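Local coordinates for zinc transport transcriptional regulator (Lactococcus lactis subsp. lactis, PDB 5YHY), which binds zinc ions and probably acts as a DNA-binding transcription regulator of zinc transport, of the MarR family, at residues T39-L44 / V102-E107; L44-E49 / A55-K60. The protein carries 1 engineered substitution. All coordinates share one frame; numbering follows the deposited sequence.

Contact 1: residues T39-L44 / V102-E107; sequences TQEHIL and VPVAKE. With ZN (zinc ion), chain B.
Glu41 and Val104 meet through water 1, which donates to Glu41 OE1 at 2.9 Å and to the backbone Val104 O at 2.7 Å. The water links the carboxylate on helix 38-49 to a carbonyl of helix 102-123; no direct hydrogen bond joins 39-44 to 102-107. The Glu41 side chain leaves its helix pointing neither at nor away from 102-107, and the sharp bend at chi2 (-92°) brings OE1 round to 3.9 Å from Val104 CG1. The two side chains cross at about a right angle.

Next along the helix, His42 turns to the metal instead: its NE2 binds the zinc ion at 2.0 Å, and Glu24, His108 and His112 complete the site. Two of these ligands, His108 and His112, belong to helix 102-123, so the ion ties together the same two helices, with its ligands on the second lying just past 102-107.

Leu44 supplies the apolar half. Its CD1 lies 3.8 Å from Val104 CG1, while its CB is 4.0 Å from Ala105 CB. Ala105 CB also rests 3.7 Å from Leu44 O, consistent with the close backbone approach here, 5.4 Å between the CA atoms of Leu44 and Ala105. Leu36 packs on Glu41, Leu44 and Val104 alike. The segment axes are inclined at 105°, a steep crossing with a small interface of 158 Å². Such a junction, between a helix of the winged helix-turn-helix domain and the long helix following its wing, is characteristic of the MarR fold, here with a zinc site built on both helices.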
loop_
_atom_site.group_PDB
_atom_site.type_symbol
_atom_site.label_atom_id
_atom_site.label_comp_id
_atom_site.label_asym_id
_atom_site.label_seq_id
_atom_site.Cartn_x
_atom_site.Cartn_y
_atom_site.Cartn_z
ATOM N N THR A 39 -4.431 12.319 -11.491
ATOM C CA THR A 39 -5.470 13.091 -12.161
ATOM C C THR A 39 -4.929 13.666 -13.475
ATOM O O THR A 39 -5.596 13.620 -14.506
ATOM C CB THR A 39 -6.018 14.224 -11.272
ATOM O OG1 THR A 39 -6.702 13.651 -10.150
ATOM C CG2 THR A 39 -6.990 15.093 -12.045
ATOM N N GLN A 40 -3.714 14.198 -13.434
ATOM C CA GLN A 40 -3.110 14.737 -14.642
ATOM C C GLN A 40 -2.961 13.661 -15.720
ATOM O O GLN A 40 -3.294 13.897 -16.882
ATOM C CB GLN A 40 -1.764 15.393 -14.310
ATOM C CG GLN A 40 -1.954 16.646 -13.465
ATOM C CD GLN A 40 -0.726 17.043 -12.672
ATOM O OE1 GLN A 40 0.378 16.559 -12.920
ATOM N NE2 GLN A 40 -0.919 17.938 -11.705
ATOM N N GLU A 41 -2.489 12.478 -15.323
ATOM C CA GLU A 41 -2.317 11.381 -16.269
ATOM C C GLU A 41 -3.660 10.990 -16.863
ATOM O O GLU A 41 -3.764 10.676 -18.047
ATOM C CB GLU A 41 -1.701 10.153 -15.581
ATOM C CG GLU A 41 -0.305 10.358 -15.017
ATOM C CD GLU A 41 0.793 9.988 -15.994
ATOM O OE1 GLU A 41 0.525 9.902 -17.208
ATOM O OE2 GLU A 41 1.940 9.783 -15.538
ATOM N N HIS A 42 -4.698 11.004 -16.034
ATOM C CA HIS A 42 -6.006 10.566 -16.496
ATOM C C HIS A 42 -6.683 11.574 -17.412
ATOM O O HIS A 42 -7.412 11.186 -18.315
ATOM C CB HIS A 42 -6.882 10.164 -15.317
ATOM C CG HIS A 42 -6.301 9.036 -14.536
ATOM N ND1 HIS A 42 -6.773 8.667 -13.296
ATOM C CD2 HIS A 42 -5.266 8.204 -14.808
ATOM C CE1 HIS A 42 -6.063 7.652 -12.840
ATOM N NE2 HIS A 42 -5.138 7.355 -13.737
ATOM N N ILE A 43 -6.408 12.859 -17.205
ATOM C CA ILE A 43 -6.876 13.850 -18.158
ATOM C C ILE A 43 -6.246 13.593 -19.522
ATOM O O ILE A 43 -6.929 13.623 -20.544
ATOM C CB ILE A 43 -6.584 15.276 -17.672
ATOM C CG1 ILE A 43 -7.501 15.596 -16.477
ATOM C CG2 ILE A 43 -6.792 16.291 -18.814
ATOM C CD1 ILE A 43 -7.323 16.986 -15.928
ATOM N N LEU A 44 -4.952 13.298 -19.538
ATOM C CA LEU A 44 -4.283 13.041 -20.809
ATOM C C LEU A 44 -4.880 11.827 -21.517
ATOM O O LEU A 44 -5.109 11.863 -22.722
ATOM C CB LEU A 44 -2.778 12.879 -20.624
ATOM C CG LEU A 44 -2.019 14.095 -20.108
ATOM C CD1 LEU A 44 -0.546 13.745 -20.070
ATOM C CD2 LEU A 44 -2.243 15.317 -20.991
ATOM N N VAL A 102 1.203 12.827 -26.532
ATOM C CA VAL A 102 0.706 11.622 -27.183
ATOM C C VAL A 102 1.351 10.345 -26.623
ATOM O O VAL A 102 0.646 9.425 -26.226
ATOM C CB VAL A 102 0.858 11.719 -28.715
ATOM C CG1 VAL A 102 0.546 10.385 -29.374
ATOM C CG2 VAL A 102 -0.054 12.812 -29.249
ATOM N N PRO A 103 2.692 10.286 -26.573
ATOM C CA PRO A 103 3.277 9.053 -26.029
ATOM C C PRO A 103 3.063 8.898 -24.520
ATOM O O PRO A 103 3.041 7.766 -24.026
ATOM C CB PRO A 103 4.770 9.201 -26.344
ATOM C CG PRO A 103 4.988 10.690 -26.465
ATOM C CD PRO A 103 3.721 11.205 -27.096
ATOM N N VAL A 104 2.915 10.016 -23.810
ATOM C CA VAL A 104 2.720 10.012 -22.365
ATOM C C VAL A 104 1.383 9.351 -22.061
ATOM O O VAL A 104 1.295 8.474 -21.199
ATOM C CB VAL A 104 2.742 11.451 -21.780
ATOM C CG1 VAL A 104 2.426 11.450 -20.284
ATOM C CG2 VAL A 104 4.094 12.118 -22.043
ATOM N N ALA A 105 0.348 9.763 -22.785
ATOM C CA ALA A 105 -0.992 9.205 -22.589
ATOM C C ALA A 105 -1.026 7.740 -23.009
ATOM O O ALA A 105 -1.659 6.904 -22.356
ATOM C CB ALA A 105 -2.024 10.003 -23.373
ATOM N N LYS A 106 -0.339 7.428 -24.106
ATOM C CA LYS A 106 -0.306 6.057 -24.594
ATOM C C LYS A 106 0.355 5.156 -23.563
ATOM O O LYS A 106 -0.131 4.051 -23.307
ATOM C CB LYS A 106 0.440 5.966 -25.931
ATOM C CG LYS A 106 0.472 4.561 -26.514
ATOM C CD LYS A 106 1.414 4.486 -27.711
ATOM C CE LYS A 106 1.692 3.042 -28.112
ATOM N NZ LYS A 106 2.791 2.958 -29.114
ATOM N N GLU A 107 1.448 5.630 -22.967
ATOM C CA GLU A 107 2.168 4.844 -21.968
ATOM C C GLU A 107 1.300 4.589 -20.752
ATOM O O GLU A 107 1.240 3.469 -20.249
ATOM C CB GLU A 107 3.458 5.528 -21.522
ATOM C CG GLU A 107 4.210 4.743 -20.454
ATOM C CD GLU A 107 5.488 5.421 -19.986
ATOM O OE1 GLU A 107 6.025 6.276 -20.723
ATOM O OE2 GLU A 107 5.959 5.092 -18.874
HETATM ZN ZN ZN B . -3.607 6.014 -13.819
HETATM O O HOH W 1 2.479 8.398 -18.798
#

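Contact 2: residues L44-E49 / A55-K60; sequences LMLLAE and AKIAEK
Leu46 reaches across to Ile57 and Lys60, joining helix 38-49 to helix 54-61 within the winged helix-turn-helix domain of this MarR-family protein. The segment axes stay 11.0 Å apart and are inclined at 116°, and the closest CA pair, Leu46 and Ile57, is 7.6 Å apart, so the backbones do not meet and side chains have to bridge the gap.

Apolar contacts come first. With CG anti to the backbone N (chi1 179°), Leu46 extends toward the second helix and lays CD2 against its backbone, 3.8 Å from Ile57 CA. The same methyl lies 4.0 Å from Ile57 CG1 and 3.7 Å from Lys60 CB. The other branch meets Lys60 further out, at its CG, and the two side chains cross at about a right angle, so the aliphatic root of the lysine closes over the leucine. Ser52 touches both Leu46 and Ile57, and Ile57 also packs on Val68 and Leu72 of helix 65-77.

The charged groups are solvent-exposed. Internal to 55-60, Lys56 NZ donates to Glu59 OE1 in a salt bridge, the carboxylate receiving it on the syn lone pair of that oxygen. Across the contact, Glu49 and Lys60 carry opposite charges but stand too far apart for a direct salt bridge, with OE1 and NZ separated by 4.3 Å. Water 2 spans that gap, donating to Glu49 OE1 at 2.9 Å and accepting from Lys60 NZ at 3.2 Å.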
loop_
_atom_site.group_PDB
_atom_site.type_symbol
_atom_site.label_atom_id
_atom_site.label_comp_id
_atom_site.label_asym_id
_atom_site.label_seq_id
_atom_site.Cartn_x
_atom_site.Cartn_y
_atom_site.Cartn_z
ATOM N N LEU A 44 -4.952 13.298 -19.538
ATOM C CA LEU A 44 -4.283 13.041 -20.809
ATOM C C LEU A 44 -4.880 11.827 -21.517
ATOM O O LEU A 44 -5.109 11.863 -22.722
ATOM C CB LEU A 44 -2.778 12.879 -20.624
ATOM C CG LEU A 44 -2.019 14.095 -20.108
ATOM C CD1 LEU A 44 -0.546 13.745 -20.070
ATOM C CD2 LEU A 44 -2.243 15.317 -20.991
ATOM N N MET A 45 -5.177 10.768 -20.760
ATOM C CA MET A 45 -5.837 9.604 -21.345
ATOM C C MET A 45 -7.193 9.944 -21.925
ATOM O O MET A 45 -7.568 9.444 -22.980
ATOM C CB MET A 45 -5.998 8.475 -20.317
ATOM C CG MET A 45 -4.723 7.714 -20.050
ATOM S SD MET A 45 -4.933 6.366 -18.860
ATOM C CE MET A 45 -6.219 5.402 -19.632
ATOM N N LEU A 46 -7.948 10.782 -21.222
ATOM C CA LEU A 46 -9.256 11.174 -21.697
ATOM C C LEU A 46 -9.136 11.973 -23.007
ATOM O O LEU A 46 -9.871 11.730 -23.964
ATOM C CB LEU A 46 -9.990 11.973 -20.614
ATOM C CG LEU A 46 -11.376 12.477 -20.985
ATOM C CD1 LEU A 46 -12.276 11.332 -21.428
ATOM C CD2 LEU A 46 -12.001 13.240 -19.812
ATOM N N LEU A 47 -8.189 12.905 -23.049
ATOM C CA LEU A 47 -8.033 13.769 -24.218
ATOM C C LEU A 47 -7.511 13.008 -25.436
ATOM O O LEU A 47 -7.772 13.405 -26.574
ATOM C CB LEU A 47 -7.135 14.967 -23.897
ATOM C CG LEU A 47 -7.695 15.890 -22.814
ATOM C CD1 LEU A 47 -6.755 17.082 -22.655
ATOM C CD2 LEU A 47 -9.107 16.352 -23.158
ATOM N N ALA A 48 -6.784 11.919 -25.197
ATOM C CA ALA A 48 -6.319 11.059 -26.286
ATOM C C ALA A 48 -7.515 10.440 -27.003
ATOM O O ALA A 48 -7.464 10.140 -28.197
ATOM C CB ALA A 48 -5.400 9.966 -25.745
ATOM N N GLU A 49 -8.591 10.259 -26.253
ATOM C CA GLU A 49 -9.813 9.644 -26.743
ATOM C C GLU A 49 -10.751 10.680 -27.360
ATOM O O GLU A 49 -11.370 10.431 -28.394
ATOM C CB GLU A 49 -10.494 8.924 -25.577
ATOM C CG GLU A 49 -11.818 8.277 -25.886
ATOM C CD GLU A 49 -12.411 7.624 -24.650
ATOM O OE1 GLU A 49 -13.089 8.328 -23.868
ATOM O OE2 GLU A 49 -12.179 6.414 -24.447
ATOM N N ALA A 55 -16.004 20.798 -18.201
ATOM C CA ALA A 55 -17.179 20.104 -17.663
ATOM C C ALA A 55 -17.144 18.616 -17.967
ATOM O O ALA A 55 -17.417 17.795 -17.093
ATOM C CB ALA A 55 -18.465 20.723 -18.205
ATOM N N LYS A 56 -16.788 18.275 -19.202
ATOM C CA LYS A 56 -16.718 16.886 -19.625
ATOM C C LYS A 56 -15.638 16.130 -18.849
ATOM O O LYS A 56 -15.824 14.971 -18.464
ATOM C CB LYS A 56 -16.460 16.810 -21.132
ATOM C CG LYS A 56 -16.239 15.410 -21.671
ATOM C CD LYS A 56 -17.471 14.537 -21.488
ATOM C CE LYS A 56 -18.691 15.135 -22.162
ATOM N NZ LYS A 56 -19.834 14.175 -22.155
ATOM N N ILE A 57 -14.512 16.794 -18.601
ATOM C CA ILE A 57 -13.448 16.173 -17.828
ATOM C C ILE A 57 -13.908 15.850 -16.402
ATOM O O ILE A 57 -13.659 14.756 -15.890
ATOM C CB ILE A 57 -12.181 17.044 -17.796
ATOM C CG1 ILE A 57 -11.608 17.193 -19.210
ATOM C CG2 ILE A 57 -11.141 16.419 -16.882
ATOM C CD1 ILE A 57 -10.506 18.258 -19.314
ATOM N N ALA A 58 -14.572 16.812 -15.759
ATOM C CA ALA A 58 -15.080 16.614 -14.405
ATOM C C ALA A 58 -16.089 15.475 -14.371
ATOM O O ALA A 58 -16.094 14.665 -13.444
ATOM C CB ALA A 58 -15.722 17.906 -13.865
ATOM N N GLU A 59 -16.938 15.427 -15.389
ATOM C CA GLU A 59 -17.962 14.395 -15.480
ATOM C C GLU A 59 -17.314 13.017 -15.605
ATOM O O GLU A 59 -17.662 12.079 -14.879
ATOM C CB GLU A 59 -18.854 14.668 -16.693
ATOM C CG GLU A 59 -19.908 13.602 -16.960
ATOM C CD GLU A 59 -20.510 13.729 -18.347
ATOM O OE1 GLU A 59 -19.759 13.581 -19.333
ATOM O OE2 GLU A 59 -21.727 13.985 -18.458
ATOM N N LYS A 60 -16.378 12.897 -16.539
ATOM C CA LYS A 60 -15.788 11.602 -16.875
ATOM C C LYS A 60 -14.916 11.049 -15.760
ATOM O O LYS A 60 -14.921 9.846 -15.492
ATOM C CB LYS A 60 -14.946 11.721 -18.149
ATOM C CG LYS A 60 -15.748 11.795 -19.436
ATOM C CD LYS A 60 -16.136 10.403 -19.911
ATOM C CE LYS A 60 -16.452 10.396 -21.402
ATOM N NZ LYS A 60 -16.822 9.029 -21.882
HETATM O O HOH W 2 -14.081 7.466 -21.285
#

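How the contacts relate
Contacts 1 and 2 use successive parts of helix 38-49 and share Leu44; their centres lie 10 Å apart. Along the chain, the second segment of contact 2 follows soon after this helix, whereas contact 1 closes later, after helix 65-77 and the two-stranded wing, with helix 102-123. In these two contacts helix 38-49 meets one helix of the winged helix-turn-helix and the long helix that follows the wing. The two contacts also touch directly: Ile43 CG1 is 3.8 Å from Ile57 CG2, and Ala105 CB is 4.1 Å from Ala48 CB. Since His42, a zinc ligand, sits on the shared helix, zinc binding could plausibly be felt by the rest of the domain through this packing.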